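Local coordinates for protein multicopper oxidase (Uncultured bacterium, PDB 4E9X) that probably oxidises substrates at a mononuclear copper centre and passes the electrons to a copper cluster where molecular oxygen is reduced to water, at residues A202-D216 / D227-I241. Sequence-based numbering, arbitrary orientation. Where two conformers were deposited one is given.
Sequences AMHSHGHDMLVTHKD and DTVLVSPGERYDVII. With CU (copper (II) ion), chain G; CU (copper (II) ion), chain F.
Lys215 and Glu235 illustrate how a buried charge is paid for by partners from several directions. From the lysine's CB, CG stands anti to the backbone N (chi1 160°) and the chain then bends at chi2 (61°), laying CD beside the Tyr237 ring, 3.8 Å from Tyr237 CE1. CE passes near Glu235 OE2, and NZ ends in a salt bridge to that oxygen at 2.7 Å, on its anti lone pair; NZ also pairs with Asp216 OD1 (2.9 Å) and Thr228 O of the third subunit. Tyr237 OH donates to Glu235 OE2 on the syn side, tilted 31° out of the carboxylate plane, while OE1 takes Ser232 N. Replacing Glu235 by alanine is likely to leave Lys215 NZ with Asp216 as its nearby carboxylate, and Tyr237 OH without this acceptor. At the far end His204 ND1 donates to Asp227 O (2.8 Å) in its ring plane, fixing the rotation with NE2 on copper, shared with His60 of the second subunit. Met210 CE, 3.8 Å from Val229 CG2, bridges two layers of a cupredoxin-like sandwich: 201-205 pairs antiparallel with 228-231, outermost strand of this chain's sheet, and 236-243 lies between 210-215 and 187-195.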
# COMPACT_ATOMS: atom_id res chain seq x y z
N ALA A 202 -2.43 6.48 -5.22
CA ALA A 202 -2.66 7.29 -4.02
C ALA A 202 -3.49 8.50 -4.44
O ALA A 202 -2.99 9.49 -4.91
CB ALA A 202 -1.31 7.67 -3.41
N MET A 203 -4.80 8.40 -4.37
CA MET A 203 -5.68 9.40 -5.01
C MET A 203 -5.86 10.60 -4.08
O MET A 203 -6.37 10.47 -2.96
CB MET A 203 -7.04 8.74 -5.29
CG MET A 203 -6.90 7.53 -6.24
SD MET A 203 -6.04 7.85 -7.80
CE MET A 203 -7.07 9.08 -8.61
N HIS A 204 -5.42 11.75 -4.55
CA HIS A 204 -5.40 12.99 -3.76
C HIS A 204 -6.29 14.07 -4.39
O HIS A 204 -6.08 14.42 -5.57
CB HIS A 204 -3.98 13.50 -3.69
CG HIS A 204 -3.82 14.86 -3.10
ND1 HIS A 204 -4.41 15.26 -1.88
CD2 HIS A 204 -3.14 15.94 -3.54
CE1 HIS A 204 -4.06 16.56 -1.66
NE2 HIS A 204 -3.30 16.97 -2.66
N SER A 205 -7.21 14.59 -3.59
CA SER A 205 -8.07 15.69 -4.05
C SER A 205 -7.52 17.02 -3.55
O SER A 205 -7.51 17.29 -2.34
CB SER A 205 -9.48 15.52 -3.53
OG SER A 205 -9.52 15.30 -2.12
N HIS A 206 -7.12 17.93 -4.44
CA HIS A 206 -6.80 19.29 -4.00
C HIS A 206 -8.12 19.98 -3.57
O HIS A 206 -9.20 19.66 -4.07
CB HIS A 206 -6.15 20.10 -5.11
CG HIS A 206 -4.75 19.66 -5.49
ND1 HIS A 206 -3.81 20.63 -5.84
CD2 HIS A 206 -4.12 18.50 -5.56
CE1 HIS A 206 -2.64 20.00 -6.16
NE2 HIS A 206 -2.82 18.69 -5.97
N GLY A 207 -7.94 20.94 -2.67
CA GLY A 207 -9.05 21.84 -2.32
C GLY A 207 -10.07 21.30 -1.38
O GLY A 207 -11.01 22.03 -0.99
N HIS A 208 -10.01 19.99 -1.05
CA HIS A 208 -11.09 19.29 -0.35
C HIS A 208 -10.52 18.11 0.40
O HIS A 208 -9.58 17.47 -0.01
CB HIS A 208 -12.08 18.66 -1.36
CG HIS A 208 -12.67 19.65 -2.36
ND1 HIS A 208 -11.93 20.10 -3.43
CD2 HIS A 208 -13.89 20.28 -2.41
CE1 HIS A 208 -12.67 20.99 -4.09
NE2 HIS A 208 -13.85 21.09 -3.51
N ASP A 209 -11.14 17.80 1.55
CA ASP A 209 -10.98 16.48 2.14
C ASP A 209 -12.09 15.55 1.63
O ASP A 209 -13.16 15.98 1.24
CB ASP A 209 -11.05 16.61 3.67
CG ASP A 209 -9.82 17.32 4.18
OD1 ASP A 209 -8.69 16.90 3.79
OD2 ASP A 209 -9.96 18.27 4.95
N MET A 210 -11.76 14.26 1.66
CA MET A 210 -12.69 13.22 1.32
C MET A 210 -13.11 12.51 2.62
O MET A 210 -12.28 12.16 3.47
CB MET A 210 -12.01 12.16 0.45
CG MET A 210 -11.72 12.72 -0.96
SD MET A 210 -10.69 11.60 -1.95
CE MET A 210 -9.05 11.95 -1.31
N LEU A 211 -14.39 12.25 2.79
CA LEU A 211 -14.87 11.42 3.88
C LEU A 211 -14.96 9.99 3.35
O LEU A 211 -15.80 9.73 2.48
CB LEU A 211 -16.24 11.88 4.37
CG LEU A 211 -16.78 11.04 5.53
CD1 LEU A 211 -15.89 11.15 6.78
CD2 LEU A 211 -18.21 11.45 5.87
N VAL A 212 -14.10 9.11 3.83
CA VAL A 212 -14.10 7.69 3.41
C VAL A 212 -15.23 6.99 4.15
O VAL A 212 -15.21 6.86 5.38
CB VAL A 212 -12.74 7.05 3.71
CG1 VAL A 212 -12.80 5.61 3.20
CG2 VAL A 212 -11.57 7.83 3.08
N THR A 213 -16.25 6.55 3.39
CA THR A 213 -17.43 5.96 4.01
C THR A 213 -17.57 4.46 3.79
O THR A 213 -18.29 3.84 4.54
CB THR A 213 -18.70 6.63 3.40
OG1 THR A 213 -18.71 6.48 1.99
CG2 THR A 213 -18.72 8.15 3.66
N HIS A 214 -16.95 3.91 2.74
CA HIS A 214 -17.13 2.48 2.43
C HIS A 214 -15.82 1.85 1.98
O HIS A 214 -15.07 2.48 1.22
CB HIS A 214 -18.12 2.23 1.28
CG HIS A 214 -19.54 2.69 1.49
ND1 HIS A 214 -19.87 4.05 1.59
CD2 HIS A 214 -20.69 1.98 1.61
CE1 HIS A 214 -21.17 4.10 1.74
NE2 HIS A 214 -21.70 2.87 1.77
N LYS A 215 -15.63 0.64 2.45
CA LYS A 215 -14.48 -0.17 2.06
C LYS A 215 -15.04 -1.41 1.35
O LYS A 215 -15.88 -2.12 1.92
CB LYS A 215 -13.66 -0.56 3.30
CG LYS A 215 -12.75 -1.75 3.14
CD LYS A 215 -11.65 -1.60 2.08
CE LYS A 215 -10.80 -2.87 2.12
NZ LYS A 215 -10.16 -3.10 0.82
N ASP A 216 -14.61 -1.60 0.09
CA ASP A 216 -15.08 -2.74 -0.73
C ASP A 216 -16.61 -2.78 -0.77
O ASP A 216 -17.23 -3.85 -0.83
CB ASP A 216 -14.51 -4.06 -0.21
CG ASP A 216 -12.96 -4.09 -0.31
OD1 ASP A 216 -12.37 -3.23 -1.00
OD2 ASP A 216 -12.42 -4.99 0.37
N ASP A 227 -7.11 13.25 2.77
CA ASP A 227 -6.90 13.97 1.50
C ASP A 227 -6.20 13.09 0.47
O ASP A 227 -6.19 13.46 -0.71
CB ASP A 227 -6.17 15.30 1.76
CG ASP A 227 -4.74 15.19 2.25
OD1 ASP A 227 -3.93 14.39 1.74
OD2 ASP A 227 -4.39 15.95 3.16
N THR A 228 -5.71 11.90 0.87
CA THR A 228 -5.04 10.98 -0.06
C THR A 228 -5.49 9.57 0.32
O THR A 228 -5.32 9.12 1.45
CB THR A 228 -3.51 11.10 0.08
OG1 THR A 228 -3.11 12.46 -0.22
CG2 THR A 228 -2.75 10.18 -0.91
N VAL A 229 -6.10 8.85 -0.64
CA VAL A 229 -6.62 7.53 -0.37
C VAL A 229 -5.86 6.52 -1.21
O VAL A 229 -5.88 6.59 -2.46
CB VAL A 229 -8.12 7.47 -0.75
CG1 VAL A 229 -8.65 6.05 -0.64
CG2 VAL A 229 -8.96 8.41 0.15
N LEU A 230 -5.21 5.56 -0.57
CA LEU A 230 -4.43 4.54 -1.27
C LEU A 230 -5.36 3.42 -1.73
O LEU A 230 -6.08 2.84 -0.92
CB LEU A 230 -3.38 3.94 -0.33
CG LEU A 230 -2.38 2.99 -0.99
CD1 LEU A 230 -1.54 3.81 -1.98
CD2 LEU A 230 -1.51 2.28 0.06
N VAL A 231 -5.30 3.17 -3.05
CA VAL A 231 -6.16 2.15 -3.64
C VAL A 231 -5.28 1.10 -4.31
O VAL A 231 -4.45 1.46 -5.15
CB VAL A 231 -7.06 2.81 -4.70
CG1 VAL A 231 -8.02 1.80 -5.33
CG2 VAL A 231 -7.82 4.02 -4.12
N SER A 232 -5.40 -0.15 -3.92
CA SER A 232 -4.55 -1.23 -4.40
C SER A 232 -5.40 -2.25 -5.17
O SER A 232 -6.65 -2.17 -5.11
CB SER A 232 -3.78 -1.83 -3.23
OG SER A 232 -4.42 -2.85 -2.52
N PRO A 233 -4.78 -3.16 -5.88
CA PRO A 233 -5.56 -4.08 -6.75
C PRO A 233 -6.65 -4.85 -6.01
O PRO A 233 -6.45 -5.49 -4.97
CB PRO A 233 -4.49 -5.03 -7.29
CG PRO A 233 -3.27 -4.12 -7.37
CD PRO A 233 -3.33 -3.34 -6.07
N GLY A 234 -7.86 -4.78 -6.60
CA GLY A 234 -9.01 -5.47 -6.06
C GLY A 234 -9.90 -4.61 -5.19
O GLY A 234 -11.10 -4.88 -5.08
N GLU A 235 -9.29 -3.57 -4.57
CA GLU A 235 -10.03 -2.81 -3.57
C GLU A 235 -10.99 -1.80 -4.16
O GLU A 235 -10.78 -1.33 -5.27
CB GLU A 235 -9.07 -2.00 -2.69
CG GLU A 235 -8.03 -2.86 -1.94
CD GLU A 235 -7.37 -1.93 -0.93
OE1 GLU A 235 -6.47 -1.23 -1.37
OE2 GLU A 235 -7.79 -1.84 0.23
N ARG A 236 -12.01 -1.44 -3.38
CA ARG A 236 -12.77 -0.22 -3.69
C ARG A 236 -12.86 0.61 -2.42
O ARG A 236 -12.92 0.10 -1.29
CB ARG A 236 -14.19 -0.52 -4.21
CG ARG A 236 -14.19 -1.08 -5.64
CD ARG A 236 -13.97 -2.59 -5.71
NE ARG A 236 -15.03 -3.30 -5.03
CZ ARG A 236 -14.88 -4.35 -4.20
NH1 ARG A 236 -13.70 -4.90 -3.94
NH2 ARG A 236 -15.97 -4.88 -3.62
N TYR A 237 -12.86 1.93 -2.62
CA TYR A 237 -13.18 2.87 -1.56
C TYR A 237 -14.25 3.83 -2.06
O TYR A 237 -14.12 4.31 -3.20
CB TYR A 237 -11.94 3.70 -1.14
CG TYR A 237 -10.97 2.81 -0.39
CD1 TYR A 237 -11.07 2.69 1.01
CD2 TYR A 237 -9.97 2.08 -1.05
CE1 TYR A 237 -10.19 1.87 1.73
CE2 TYR A 237 -9.10 1.27 -0.35
CZ TYR A 237 -9.22 1.16 1.04
OH TYR A 237 -8.35 0.34 1.75
N ASP A 238 -15.27 4.12 -1.25
CA ASP A 238 -16.21 5.18 -1.58
C ASP A 238 -15.95 6.32 -0.64
O ASP A 238 -15.76 6.12 0.56
CB ASP A 238 -17.67 4.77 -1.40
CG ASP A 238 -18.23 3.60 -2.18
OD1 ASP A 238 -17.48 2.84 -2.82
OD2 ASP A 238 -19.47 3.49 -2.17
N VAL A 239 -15.97 7.54 -1.21
CA VAL A 239 -15.78 8.73 -0.40
C VAL A 239 -16.89 9.73 -0.77
O VAL A 239 -17.58 9.60 -1.79
CB VAL A 239 -14.41 9.39 -0.65
CG1 VAL A 239 -13.28 8.36 -0.41
CG2 VAL A 239 -14.31 10.02 -2.05
N ILE A 240 -17.05 10.73 0.09
CA ILE A 240 -17.90 11.90 -0.16
C ILE A 240 -17.02 13.14 -0.14
O ILE A 240 -16.23 13.34 0.79
CB ILE A 240 -18.99 12.03 0.95
CG1 ILE A 240 -19.94 10.81 0.96
CG2 ILE A 240 -19.75 13.33 0.78
CD1 ILE A 240 -20.81 10.76 -0.29
N ILE A 241 -17.20 13.98 -1.16
CA ILE A 241 -16.65 15.34 -1.16
C ILE A 241 -17.82 16.31 -1.12
O ILE A 241 -18.72 16.23 -1.95
CB ILE A 241 -15.76 15.61 -2.38
CG1 ILE A 241 -14.45 14.81 -2.25
CG2 ILE A 241 -15.51 17.12 -2.51
CD1 ILE A 241 -13.51 14.94 -3.44
CU CU G . -2.41 18.55 -2.84
CU CU F . -1.35 17.59 -6.60
O HOH W 1 -19.62 7.58 -0.39
O HOH W 2 -16.09 0.94 -1.39